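Long-range contacts in propionate kinase (Francisella tularensis subsp. tularensis, PDB 3KHY), which probably catalyses the reversible, magnesium-dependent transfer of phosphate from ATP to acetate or propionate, forming the acyl phosphate, and works as a homodimer: residues M1-V6 against A17-H22; K78-I82 against F132-P136; D226-M230 against I295-V300. All blocks are in the same frame, centred on the assembly; numbering follows the deposited sequence. Where two conformers were deposited one is given.

Contact 1 of 3, residues M1-V6 against A17-H22; sequences MSEILV and ALINPH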
HETATM    1  N   MSE A   1      16.208 -32.786 -28.358  1.00 66.23           N
HETATM    2  CA  MSE A   1      17.601 -32.405 -28.584  1.00 67.59           C
HETATM    3  C   MSE A   1      17.768 -30.931 -28.948  1.00 63.11           C
HETATM    4  O   MSE A   1      18.877 -30.390 -28.897  1.00 55.75           O
HETATM    5  CB  MSE A   1      18.231 -33.284 -29.666  1.00 76.34           C
HETATM    6  CG  MSE A   1      18.892 -34.541 -29.120  1.00 82.40           C
HETATM    7 SE   MSE A   1      20.549 -34.174 -28.144  1.00176.86          SE
HETATM    8  CE  MSE A   1      21.807 -34.232 -29.637  1.00 97.88           C
ATOM      9  N   SER A   2      16.665 -30.286 -29.313  1.00 67.96           N
ATOM     10  CA  SER A   2      16.694 -28.877 -29.694  1.00 64.47           C
ATOM     11  C   SER A   2      16.935 -27.972 -28.485  1.00 55.11           C
ATOM     12  O   SER A   2      16.685 -28.359 -27.340  1.00 54.91           O
ATOM     13  CB  SER A   2      15.395 -28.485 -30.397  1.00 64.80           C
ATOM     14  OG  SER A   2      14.294 -28.589 -29.516  1.00 66.84           O
ATOM     15  N   GLU A   3      17.420 -26.765 -28.754  1.00 36.89           N
ATOM     16  CA  GLU A   3      17.772 -25.826 -27.703  1.00 31.77           C
ATOM     17  C   GLU A   3      17.201 -24.434 -27.961  1.00 29.37           C
ATOM     18  O   GLU A   3      17.017 -24.025 -29.106  1.00 29.98           O
ATOM     19  CB  GLU A   3      19.295 -25.764 -27.545  1.00 34.48           C
ATOM     20  CG  GLU A   3      19.913 -27.106 -27.131  1.00 43.81           C
ATOM     21  CD  GLU A   3      21.433 -27.110 -27.194  1.00 55.93           C
ATOM     22  OE1 GLU A   3      22.033 -26.020 -27.303  1.00 57.48           O
ATOM     23  OE2 GLU A   3      22.029 -28.207 -27.135  1.00 65.11           O
ATOM     24  N   ILE A   4      16.920 -23.714 -26.882  1.00 27.91           N
ATOM     25  CA  ILE A   4      16.413 -22.349 -26.958  1.00 24.44           C
ATOM     26  C   ILE A   4      17.437 -21.421 -26.316  1.00 26.38           C
ATOM     27  O   ILE A   4      17.970 -21.718 -25.234  1.00 23.43           O
ATOM     28  CB  ILE A   4      15.102 -22.205 -26.175  1.00 27.34           C
ATOM     29  CG1 ILE A   4      14.043 -23.179 -26.696  1.00 33.71           C
ATOM     30  CG2 ILE A   4      14.600 -20.768 -26.241  1.00 19.27           C
ATOM     31  CD1 ILE A   4      13.237 -22.640 -27.848  1.00 32.09           C
ATOM     32  N   LEU A   5      17.724 -20.311 -26.981  1.00 22.80           N
ATOM     33  CA  LEU A   5      18.619 -19.310 -26.429  1.00 23.03           C
ATOM     34  C   LEU A   5      17.759 -18.304 -25.690  1.00 19.94           C
ATOM     35  O   LEU A   5      16.881 -17.696 -26.285  1.00 22.27           O
ATOM     36  CB  LEU A   5      19.398 -18.602 -27.543  1.00 23.24           C
ATOM     37  CG  LEU A   5      20.333 -17.498 -27.058  1.00 27.63           C
ATOM     38  CD1 LEU A   5      21.360 -18.072 -26.090  1.00 25.74           C
ATOM     39  CD2 LEU A   5      21.013 -16.810 -28.227  1.00 32.93           C
ATOM     40  N   VAL A   6      18.006 -18.133 -24.396  1.00 18.05           N
ATOM     41  CA  VAL A   6      17.187 -17.245 -23.569  1.00 18.24           C
ATOM     42  C   VAL A   6      17.968 -15.994 -23.199  1.00 20.10           C
ATOM     43  O   VAL A   6      19.090 -16.082 -22.691  1.00 21.15           O
ATOM     44  CB  VAL A   6      16.708 -17.961 -22.290  1.00 20.10           C
ATOM     45  CG1 VAL A   6      15.903 -17.008 -21.404  1.00 16.64           C
ATOM     46  CG2 VAL A   6      15.872 -19.167 -22.652  1.00 19.76           C
ATOM     47  N   ALA A  17      21.205 -17.769 -21.557  1.00 20.16           N
ATOM     48  CA  ALA A  17      21.207 -19.179 -21.203  1.00 18.64           C
ATOM     49  C   ALA A  17      20.799 -20.017 -22.399  1.00 20.46           C
ATOM     50  O   ALA A  17      19.966 -19.606 -23.210  1.00 22.87           O
ATOM     51  CB  ALA A  17      20.261 -19.437 -20.035  1.00 18.33           C
ATOM     52  N   LEU A  18      21.389 -21.199 -22.496  1.00 19.66           N
ATOM     53  CA  LEU A  18      21.041 -22.154 -23.530  1.00 23.00           C
ATOM     54  C   LEU A  18      20.327 -23.311 -22.861  1.00 26.19           C
ATOM     55  O   LEU A  18      20.914 -24.019 -22.042  1.00 26.29           O
ATOM     56  CB  LEU A  18      22.312 -22.654 -24.198  1.00 20.79           C
ATOM     57  CG  LEU A  18      22.151 -23.334 -25.552  1.00 33.94           C
ATOM     58  CD1 LEU A  18      21.309 -22.469 -26.486  1.00 37.05           C
ATOM     59  CD2 LEU A  18      23.530 -23.592 -26.135  1.00 31.48           C
ATOM     60  N   ILE A  19      19.058 -23.504 -23.200  1.00 21.93           N
ATOM     61  CA  ILE A  19      18.225 -24.433 -22.458  1.00 23.32           C
ATOM     62  C   ILE A  19      17.568 -25.457 -23.382  1.00 25.68           C
ATOM     63  O   ILE A  19      17.137 -25.126 -24.479  1.00 25.94           O
ATOM     64  CB  ILE A  19      17.162 -23.658 -21.650  1.00 25.51           C
ATOM     65  CG1 ILE A  19      17.859 -22.819 -20.578  1.00 24.24           C
ATOM     66  CG2 ILE A  19      16.129 -24.600 -21.012  1.00 21.12           C
ATOM     67  CD1 ILE A  19      16.956 -21.831 -19.912  1.00 38.64           C
ATOM     68  N   ASN A  20      17.527 -26.707 -22.938  1.00 25.19           N
ATOM     69  CA  ASN A  20      16.783 -27.739 -23.643  1.00 24.82           C
ATOM     70  C   ASN A  20      15.430 -27.877 -22.983  1.00 25.00           C
ATOM     71  O   ASN A  20      15.336 -28.375 -21.859  1.00 20.67           O
ATOM     72  CB  ASN A  20      17.539 -29.070 -23.609  1.00 29.65           C
ATOM     73  CG  ASN A  20      16.830 -30.164 -24.390  1.00 36.38           C
ATOM     74  OD1 ASN A  20      15.635 -30.397 -24.209  1.00 44.16           O
ATOM     75  ND2 ASN A  20      17.566 -30.841 -25.268  1.00 37.18           N
ATOM     76  N   PRO A  21      14.373 -27.426 -23.676  1.00 35.72           N
ATOM     77  CA  PRO A  21      13.018 -27.347 -23.116  1.00 40.42           C
ATOM     78  C   PRO A  21      12.441 -28.719 -22.783  1.00 48.90           C
ATOM     79  O   PRO A  21      11.570 -28.833 -21.923  1.00 51.74           O
ATOM     80  CB  PRO A  21      12.196 -26.719 -24.250  1.00 39.33           C
ATOM     81  CG  PRO A  21      13.184 -26.199 -25.234  1.00 40.46           C
ATOM     82  CD  PRO A  21      14.408 -27.031 -25.094  1.00 37.90           C
ATOM     83  N   HIS A  22      12.934 -29.753 -23.450  0.50 44.09           N
ATOM     84  CA  HIS A  22      12.387 -31.091 -23.283  0.50 48.43           C
ATOM     85  C   HIS A  22      12.996 -31.829 -22.093  0.50 43.49           C
ATOM     86  O   HIS A  22      12.312 -32.593 -21.412  0.50 40.09           O
ATOM     87  CB  HIS A  22      12.558 -31.886 -24.577  0.50 55.77           C
ATOM     88  CG  HIS A  22      12.116 -31.136 -25.795  0.50 66.95           C
ATOM     89  ND1 HIS A  22      13.005 -30.559 -26.676  0.50 70.44           N
ATOM     90  CD2 HIS A  22      10.879 -30.842 -26.259  0.50 69.55           C
ATOM     91  CE1 HIS A  22      12.332 -29.956 -27.641  0.50 71.99           C
ATOM     92  NE2 HIS A  22      11.042 -30.113 -27.410  0.50 71.68           N
TER
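Ile4 and Ile19 face each other as an antiparallel hydrogen-bonded pair: Ile4 N donates to Ile19 O at 2.8 Å and Ile19 N returns the bond to Ile4 O at 2.9 Å, both nearly straight. Val6 and Ala17 repeat the pattern, with Val6 N 2.7 Å from Ala17 O, whereas the bond from Ala17 N to Val6 O is more bent (143°). Between them Leu5 and Leu18 form the non-hydrogen-bonded pair, where the CA-H groups of Leu18 and Leu5 turn to the carbonyls of Ile4 and Ala17. Together these make one end of the hairpin of strands 3-9 and 14-20.

Ile4, Val6, Ala17 and Ile19 share the face packed under helix 372-382. Here Val6 CG2 meets Ile19 CD1 at 4.0 Å, and Ile4 CG1 presses on Pro21 CG at 3.5 Å, a tight contact made as the two side chains cross at about a right angle. Residues 20-22 form an Asx turn, in which Asn20 OD1 accepts from His22 N at 2.9 Å; a second bond, from Thr23 N, reaches the same oxygen.

The side chain of Glu3 crosses Leu18 at a slant. Its CB lies 3.8 Å from Ile19 O and also beside Leu18 CD1. With CG set beside the backbone N (chi1 -62°) and the chain extended beyond it, CD comes up to Leu18 CG, and OE1 ends against Leu18 CD2 at 3.1 Å. His75, Lys78 and Leu27 also touch this side chain. OE1 is buried against leucine carbons with no partner in the model, which would disfavour charge on it, while nearby Lys78 would tend to stabilise the carboxylate; the net shift in ionisation is uncertain.

Contact 2 of 3, residues K78-I82 against F132-P136; sequences KIVAI and FPELP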
ATOM      1  N   LYS A  78      21.920 -26.460 -32.987  1.00 49.59           N
ATOM      2  CA  LYS A  78      20.854 -27.079 -32.211  1.00 46.37           C
ATOM      3  C   LYS A  78      19.782 -26.081 -31.778  1.00 41.37           C
ATOM      4  O   LYS A  78      18.721 -26.471 -31.289  1.00 39.39           O
ATOM      5  CB  LYS A  78      21.431 -27.798 -30.986  1.00 51.59           C
ATOM      6  CG  LYS A  78      22.320 -28.984 -31.325  1.00 61.45           C
ATOM      7  CD  LYS A  78      22.798 -29.697 -30.069  1.00 68.10           C
ATOM      8  CE  LYS A  78      23.730 -30.852 -30.416  1.00 77.66           C
ATOM      9  NZ  LYS A  78      24.176 -31.605 -29.214  1.00 78.53           N
ATOM     10  N   ILE A  79      20.056 -24.795 -31.963  1.00 38.03           N
ATOM     11  CA  ILE A  79      19.140 -23.761 -31.492  1.00 36.93           C
ATOM     12  C   ILE A  79      17.970 -23.584 -32.446  1.00 38.95           C
ATOM     13  O   ILE A  79      18.166 -23.397 -33.643  1.00 39.29           O
ATOM     14  CB  ILE A  79      19.860 -22.416 -31.288  1.00 37.91           C
ATOM     15  CG1 ILE A  79      20.881 -22.541 -30.160  1.00 37.05           C
ATOM     16  CG2 ILE A  79      18.853 -21.313 -30.973  1.00 34.48           C
ATOM     17  CD1 ILE A  79      21.781 -21.341 -30.015  1.00 37.50           C
ATOM     18  N   VAL A  80      16.751 -23.640 -31.911  1.00 39.87           N
ATOM     19  CA  VAL A  80      15.549 -23.563 -32.741  1.00 41.96           C
ATOM     20  C   VAL A  80      14.809 -22.236 -32.596  1.00 37.68           C
ATOM     21  O   VAL A  80      13.990 -21.885 -33.438  1.00 45.90           O
ATOM     22  CB  VAL A  80      14.584 -24.731 -32.447  1.00 42.86           C
ATOM     23  CG1 VAL A  80      14.092 -24.667 -31.022  1.00 36.09           C
ATOM     24  CG2 VAL A  80      13.414 -24.717 -33.414  1.00 53.70           C
ATOM     25  N   ALA A  81      15.089 -21.498 -31.527  1.00 32.10           N
ATOM     26  CA  ALA A  81      14.455 -20.196 -31.336  1.00 32.26           C
ATOM     27  C   ALA A  81      15.148 -19.375 -30.256  1.00 30.53           C
ATOM     28  O   ALA A  81      15.982 -19.893 -29.509  1.00 30.11           O
ATOM     29  CB  ALA A  81      12.977 -20.360 -31.014  1.00 33.67           C
ATOM     30  N   ILE A  82      14.795 -18.093 -30.192  1.00 30.98           N
ATOM     31  CA  ILE A  82      15.316 -17.182 -29.176  1.00 25.81           C
ATOM     32  C   ILE A  82      14.172 -16.598 -28.343  1.00 29.33           C
ATOM     33  O   ILE A  82      13.210 -16.052 -28.891  1.00 29.91           O
ATOM     34  CB  ILE A  82      16.099 -16.026 -29.820  1.00 30.79           C
ATOM     35  CG1 ILE A  82      17.226 -16.571 -30.700  1.00 34.53           C
ATOM     36  CG2 ILE A  82      16.656 -15.085 -28.760  1.00 26.92           C
ATOM     37  CD1 ILE A  82      17.903 -15.508 -31.530  1.00 43.80           C
ATOM     38  N   PHE A 132      21.059 -13.720 -35.963  1.00 52.79           N
ATOM     39  CA  PHE A 132      20.452 -15.043 -36.071  1.00 50.76           C
ATOM     40  C   PHE A 132      19.167 -14.969 -36.895  1.00 50.16           C
ATOM     41  O   PHE A 132      18.083 -15.259 -36.390  1.00 46.81           O
ATOM     42  CB  PHE A 132      20.156 -15.621 -34.683  1.00 43.50           C
ATOM     43  CG  PHE A 132      21.317 -15.548 -33.721  1.00 47.88           C
ATOM     44  CD1 PHE A 132      22.390 -16.421 -33.830  1.00 53.75           C
ATOM     45  CD2 PHE A 132      21.324 -14.619 -32.691  1.00 46.47           C
ATOM     46  CE1 PHE A 132      23.452 -16.360 -32.934  1.00 51.02           C
ATOM     47  CE2 PHE A 132      22.383 -14.552 -31.793  1.00 44.59           C
ATOM     48  CZ  PHE A 132      23.448 -15.426 -31.915  1.00 45.89           C
ATOM     49  N   PRO A 133      19.291 -14.582 -38.176  1.00 56.80           N
ATOM     50  CA  PRO A 133      18.156 -14.273 -39.056  1.00 59.34           C
ATOM     51  C   PRO A 133      17.195 -15.438 -39.277  1.00 59.92           C
ATOM     52  O   PRO A 133      16.021 -15.210 -39.581  1.00 62.11           O
ATOM     53  CB  PRO A 133      18.835 -13.907 -40.381  1.00 67.59           C
ATOM     54  CG  PRO A 133      20.166 -14.574 -40.317  1.00 67.30           C
ATOM     55  CD  PRO A 133      20.574 -14.460 -38.885  1.00 61.61           C
ATOM     56  N   GLU A 134      17.685 -16.663 -39.131  1.00 60.36           N
ATOM     57  CA  GLU A 134      16.879 -17.844 -39.413  1.00 68.72           C
ATOM     58  C   GLU A 134      15.932 -18.203 -38.268  1.00 63.66           C
ATOM     59  O   GLU A 134      14.957 -18.927 -38.465  1.00 63.00           O
ATOM     60  CB  GLU A 134      17.780 -19.041 -39.738  1.00 81.91           C
ATOM     61  CG  GLU A 134      18.623 -18.878 -41.002  1.00 97.30           C
ATOM     62  CD  GLU A 134      19.536 -20.070 -41.262  1.00106.50           C
ATOM     63  OE1 GLU A 134      19.651 -20.941 -40.373  1.00108.36           O
ATOM     64  OE2 GLU A 134      20.141 -20.134 -42.355  1.00109.88           O
ATOM     65  N   LEU A 135      16.210 -17.690 -37.076  1.00 59.28           N
ATOM     66  CA  LEU A 135      15.492 -18.139 -35.888  1.00 48.45           C
ATOM     67  C   LEU A 135      14.229 -17.337 -35.572  1.00 47.17           C
ATOM     68  O   LEU A 135      14.240 -16.107 -35.602  1.00 44.76           O
ATOM     69  CB  LEU A 135      16.429 -18.144 -34.685  1.00 47.63           C
ATOM     70  CG  LEU A 135      17.570 -19.155 -34.782  1.00 51.40           C
ATOM     71  CD1 LEU A 135      18.470 -19.047 -33.571  1.00 48.36           C
ATOM     72  CD2 LEU A 135      17.026 -20.570 -34.932  1.00 53.99           C
ATOM     73  N   PRO A 136      13.131 -18.044 -35.270  1.00 45.10           N
ATOM     74  CA  PRO A 136      11.939 -17.375 -34.747  1.00 43.33           C
ATOM     75  C   PRO A 136      12.281 -16.794 -33.376  1.00 39.43           C
ATOM     76  O   PRO A 136      13.158 -17.327 -32.687  1.00 33.76           O
ATOM     77  CB  PRO A 136      10.928 -18.519 -34.588  1.00 45.07           C
ATOM     78  CG  PRO A 136      11.525 -19.701 -35.281  1.00 50.13           C
ATOM     79  CD  PRO A 136      12.996 -19.508 -35.256  1.00 48.27           C
TER
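Leu135 supplies most of the apolar packing, lying at about a right angle to both Ile79 and Ile82. Its CG sits beside the backbone N (chi1 -65°), which points the two methyls at the strand. Leu135 CD1 wedges between the isoleucines, 3.5 Å from Ile79 CG2, which is tighter than usual, and 4.0 Å from Ile82 CG1. Leu135 CD2 rests on the strand backbone, 3.3 Å from Ile79 O, as does the proline ring, with Pro136 CD 3.2 Å from Val80 O. Farther along, Ile82 CD1 reaches Phe132 CD2 at 3.7 Å, approaching the ring obliquely.

The polar part is one bond across the segments, from Ile82 N to Pro136 O (3.1 Å, 162° at the hydrogen). Ala81 CA-H turns to the same oxygen. Within residues 132-136 a type I turn, closed by Leu135 N on Phe132 O, swings Leu135 back toward the strand.

Helix 118-131, this turn and parallel strand 137-141 complete a long beta-alpha-beta connection from strand 79-86, and Ile82 pairs onward with Val138. Strand 3-9 flanks strand 79-86 on its other edge, while helix 59-72 packs on Ile79 and Phe132.

Contact 3 of 3, residues D226-M230 against I295-V300; sequences DGLVM and IFSHRV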
ATOM      1  N   ASP A 226       6.944  -1.032  -6.033  1.00 13.10           N
ATOM      2  CA  ASP A 226       5.920  -1.078  -4.978  1.00 15.98           C
ATOM      3  C   ASP A 226       5.836  -2.416  -4.238  1.00 11.92           C
ATOM      4  O   ASP A 226       6.291  -3.460  -4.738  1.00 13.70           O
ATOM      5  CB  ASP A 226       4.548  -0.776  -5.575  1.00 12.56           C
ATOM      6  CG  ASP A 226       3.570  -0.186  -4.554  1.00 19.17           C
ATOM      7  OD1 ASP A 226       3.982   0.142  -3.409  1.00 15.88           O
ATOM      8  OD2 ASP A 226       2.384  -0.044  -4.909  1.00 22.15           O
ATOM      9  N   GLY A 227       5.222  -2.382  -3.058  1.00 16.03           N
ATOM     10  CA  GLY A 227       4.889  -3.592  -2.330  1.00  9.99           C
ATOM     11  C   GLY A 227       5.820  -3.953  -1.186  1.00 12.11           C
ATOM     12  O   GLY A 227       5.967  -3.193  -0.212  1.00 12.73           O
ATOM     13  N   LEU A 228       6.438  -5.123  -1.303  1.00 14.09           N
ATOM     14  CA  LEU A 228       7.321  -5.669  -0.263  1.00 15.04           C
ATOM     15  C   LEU A 228       8.611  -4.871  -0.083  1.00 18.97           C
ATOM     16  O   LEU A 228       9.068  -4.190  -1.015  1.00 13.56           O
ATOM     17  CB  LEU A 228       7.672  -7.134  -0.591  1.00 11.36           C
ATOM     18  CG  LEU A 228       6.507  -8.124  -0.620  1.00 16.55           C
ATOM     19  CD1 LEU A 228       7.012  -9.575  -0.860  1.00 15.22           C
ATOM     20  CD2 LEU A 228       5.694  -8.036   0.682  1.00 11.70           C
ATOM     21  N   VAL A 229       9.203  -4.963   1.115  1.00 12.43           N
ATOM     22  CA  VAL A 229      10.555  -4.445   1.347  1.00 17.00           C
ATOM     23  C   VAL A 229      11.542  -5.238   0.483  1.00 14.61           C
ATOM     24  O   VAL A 229      11.418  -6.456   0.354  1.00 17.74           O
ATOM     25  CB  VAL A 229      10.962  -4.564   2.842  1.00 15.28           C
ATOM     26  CG1 VAL A 229      12.416  -4.117   3.062  1.00 14.78           C
ATOM     27  CG2 VAL A 229      10.002  -3.754   3.714  1.00 12.97           C
HETATM   28  N   MSE A 230      12.506  -4.554  -0.127  1.00 13.23           N
HETATM   29  CA  MSE A 230      13.491  -5.230  -0.975  1.00 15.66           C
HETATM   30  C   MSE A 230      14.926  -4.810  -0.617  1.00 16.30           C
HETATM   31  O   MSE A 230      15.139  -4.093   0.353  1.00 15.46           O
HETATM   32  CB  MSE A 230      13.186  -4.972  -2.456  1.00 17.63           C
HETATM   33  CG  MSE A 230      11.693  -4.922  -2.758  1.00 19.61           C
HETATM   34 SE   MSE A 230      11.265  -4.832  -4.688  1.00 22.47          SE
HETATM   35  CE  MSE A 230       9.385  -4.302  -4.520  1.00 10.67           C
ATOM     36  N   ILE A 295      11.067  -5.493   9.942  1.00 12.79           N
ATOM     37  CA  ILE A 295      10.243  -4.723   8.993  1.00 10.36           C
ATOM     38  C   ILE A 295       9.965  -5.557   7.734  1.00 10.93           C
ATOM     39  O   ILE A 295       8.832  -5.662   7.280  1.00 11.32           O
ATOM     40  CB  ILE A 295      10.904  -3.380   8.646  1.00 13.03           C
ATOM     41  CG1 ILE A 295      11.007  -2.513   9.904  1.00 12.05           C
ATOM     42  CG2 ILE A 295      10.099  -2.640   7.584  1.00 14.37           C
ATOM     43  CD1 ILE A 295      11.803  -1.231   9.695  1.00 15.19           C
ATOM     44  N   PHE A 296      11.008  -6.153   7.175  1.00 11.33           N
ATOM     45  CA  PHE A 296      10.879  -6.990   5.977  1.00  9.10           C
ATOM     46  C   PHE A 296       9.901  -8.143   6.214  1.00 12.47           C
ATOM     47  O   PHE A 296       8.956  -8.343   5.446  1.00 15.44           O
ATOM     48  CB  PHE A 296      12.279  -7.500   5.625  1.00 10.79           C
ATOM     49  CG  PHE A 296      12.354  -8.451   4.453  1.00 15.59           C
ATOM     50  CD1 PHE A 296      12.051  -9.796   4.607  1.00 14.34           C
ATOM     51  CD2 PHE A 296      12.854  -8.017   3.227  1.00 14.05           C
ATOM     52  CE1 PHE A 296      12.167 -10.680   3.552  1.00 13.37           C
ATOM     53  CE2 PHE A 296      12.981  -8.899   2.161  1.00 18.76           C
ATOM     54  CZ  PHE A 296      12.640 -10.235   2.323  1.00 15.59           C
ATOM     55  N   SER A 297      10.119  -8.902   7.284  1.00 10.22           N
ATOM     56  CA  SER A 297       9.322 -10.103   7.519  1.00 10.64           C
ATOM     57  C   SER A 297       7.866  -9.777   7.812  1.00 11.55           C
ATOM     58  O   SER A 297       6.971 -10.475   7.361  1.00 11.19           O
ATOM     59  CB  SER A 297       9.903 -10.923   8.677  1.00 10.94           C
ATOM     60  OG  SER A 297      11.246 -11.309   8.410  1.00 15.23           O
ATOM     61  N   HIS A 298       7.639  -8.730   8.600  1.00 15.14           N
ATOM     62  CA  HIS A 298       6.271  -8.338   8.954  1.00 14.57           C
ATOM     63  C   HIS A 298       5.480  -7.905   7.731  1.00 16.58           C
ATOM     64  O   HIS A 298       4.291  -8.206   7.596  1.00 12.42           O
ATOM     65  CB  HIS A 298       6.291  -7.209   9.969  1.00 10.98           C
ATOM     66  CG  HIS A 298       4.930  -6.803  10.426  1.00 18.52           C
ATOM     67  ND1 HIS A 298       4.163  -7.589  11.261  1.00 31.55           N
ATOM     68  CD2 HIS A 298       4.191  -5.703  10.157  1.00 15.45           C
ATOM     69  CE1 HIS A 298       3.009  -6.988  11.487  1.00 28.21           C
ATOM     70  NE2 HIS A 298       3.003  -5.839  10.835  1.00 23.93           N
ATOM     71  N   ARG A 299       6.136  -7.198   6.814  1.00 12.57           N
ATOM     72  CA  ARG A 299       5.423  -6.779   5.615  1.00 10.88           C
ATOM     73  C   ARG A 299       5.015  -7.991   4.771  1.00 11.52           C
ATOM     74  O   ARG A 299       3.877  -8.057   4.285  1.00 12.13           O
ATOM     75  CB  ARG A 299       6.218  -5.773   4.776  1.00  9.74           C
ATOM     76  CG  ARG A 299       5.352  -5.251   3.621  1.00 19.07           C
ATOM     77  CD  ARG A 299       5.930  -4.063   2.899  1.00 22.87           C
ATOM     78  NE  ARG A 299       6.329  -2.957   3.778  1.00 16.74           N
ATOM     79  CZ  ARG A 299       7.064  -1.942   3.342  1.00 23.36           C
ATOM     80  NH1 ARG A 299       7.435  -1.923   2.062  1.00 17.50           N
ATOM     81  NH2 ARG A 299       7.435  -0.964   4.164  1.00 18.82           N
ATOM     82  N   VAL A 300       5.907  -8.973   4.633  1.00  8.75           N
ATOM     83  CA  VAL A 300       5.520 -10.194   3.906  1.00  9.69           C
ATOM     84  C   VAL A 300       4.329 -10.858   4.602  1.00 10.50           C
ATOM     85  O   VAL A 300       3.364 -11.270   3.950  1.00 12.28           O
ATOM     86  CB  VAL A 300       6.671 -11.233   3.815  1.00 11.56           C
ATOM     87  CG1 VAL A 300       6.165 -12.547   3.156  1.00  9.26           C
ATOM     88  CG2 VAL A 300       7.872 -10.657   3.059  1.00 16.84           C
TER
HETATM   89  O   HOH W   1       8.805  -7.242   2.799  1.00 14.49           O
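Val229 sets its CG2 methyl over the centre of one face of the Arg299 guanidinium, 3.4 Å above the plane and 3.5 Å from Arg299 CZ. Its other branch, CG1, turns to Phe296 CD2 at 3.9 Å, so the valine sits between the two helix residues. Arg299 NH1 donates to Gly227 O at 3.0 Å; the oxygen is tilted 22° out of the guanidinium plane, and the bond is somewhat bent. Leu228 CD2 packs on the helix backbone at Val300 CA (3.9 Å).

A water fills in for a direct backbone bond: it accepts from Val229 N and donates to Phe296 O, each at 2.9 Å, while lying above one face of the Phe296 ring, offset toward its rim.

A bend at chi3 (-51°) brings the guanidinium to the loop, and a further bond from NH1 to Ser234 O helps fix it between two carbonyls. Gly227, which presents one of them, has a positive phi at which a CB would collide with Asp226 O. On a side of the helix turned from the loop, His298 NE2 hydrogen-bonds Tyr310 OH of the second subunit.

Helix 287-307 thus packs against the loop between strand 214-218 and helix 241-249. Leu228 also packs on strands 196-201 and 205-211, touching Leu201 of the predicted ATP site, and Phe296 packs on helix 328-337.

Overall arrangement
Contacts 1, 2 and 3 follow one another along the chain without interleaving. Contacts 1 and 2, with centres 11 Å apart, share one mixed sheet: the backbone of Glu3 pairs with Lys78 and Val80, joining strands 3-9 and 79-86. There strands 25-33, 14-20, 3-9, 79-86 and 137-141 lie side by side; the second sheet repeats this order with 214-218, 205-211, 196-201, 316-320 and 365-367, as expected for the duplicated core of the actin-like ATPase clan. Contact 3 lies across the chain's centre, about 35 Å from contact 1 and 41 Å from contact 2 between centres. Contacts 1 and 2 thus belong to the sheet of one half and contact 3 to the surroundings of the other, where the second subunit also packs.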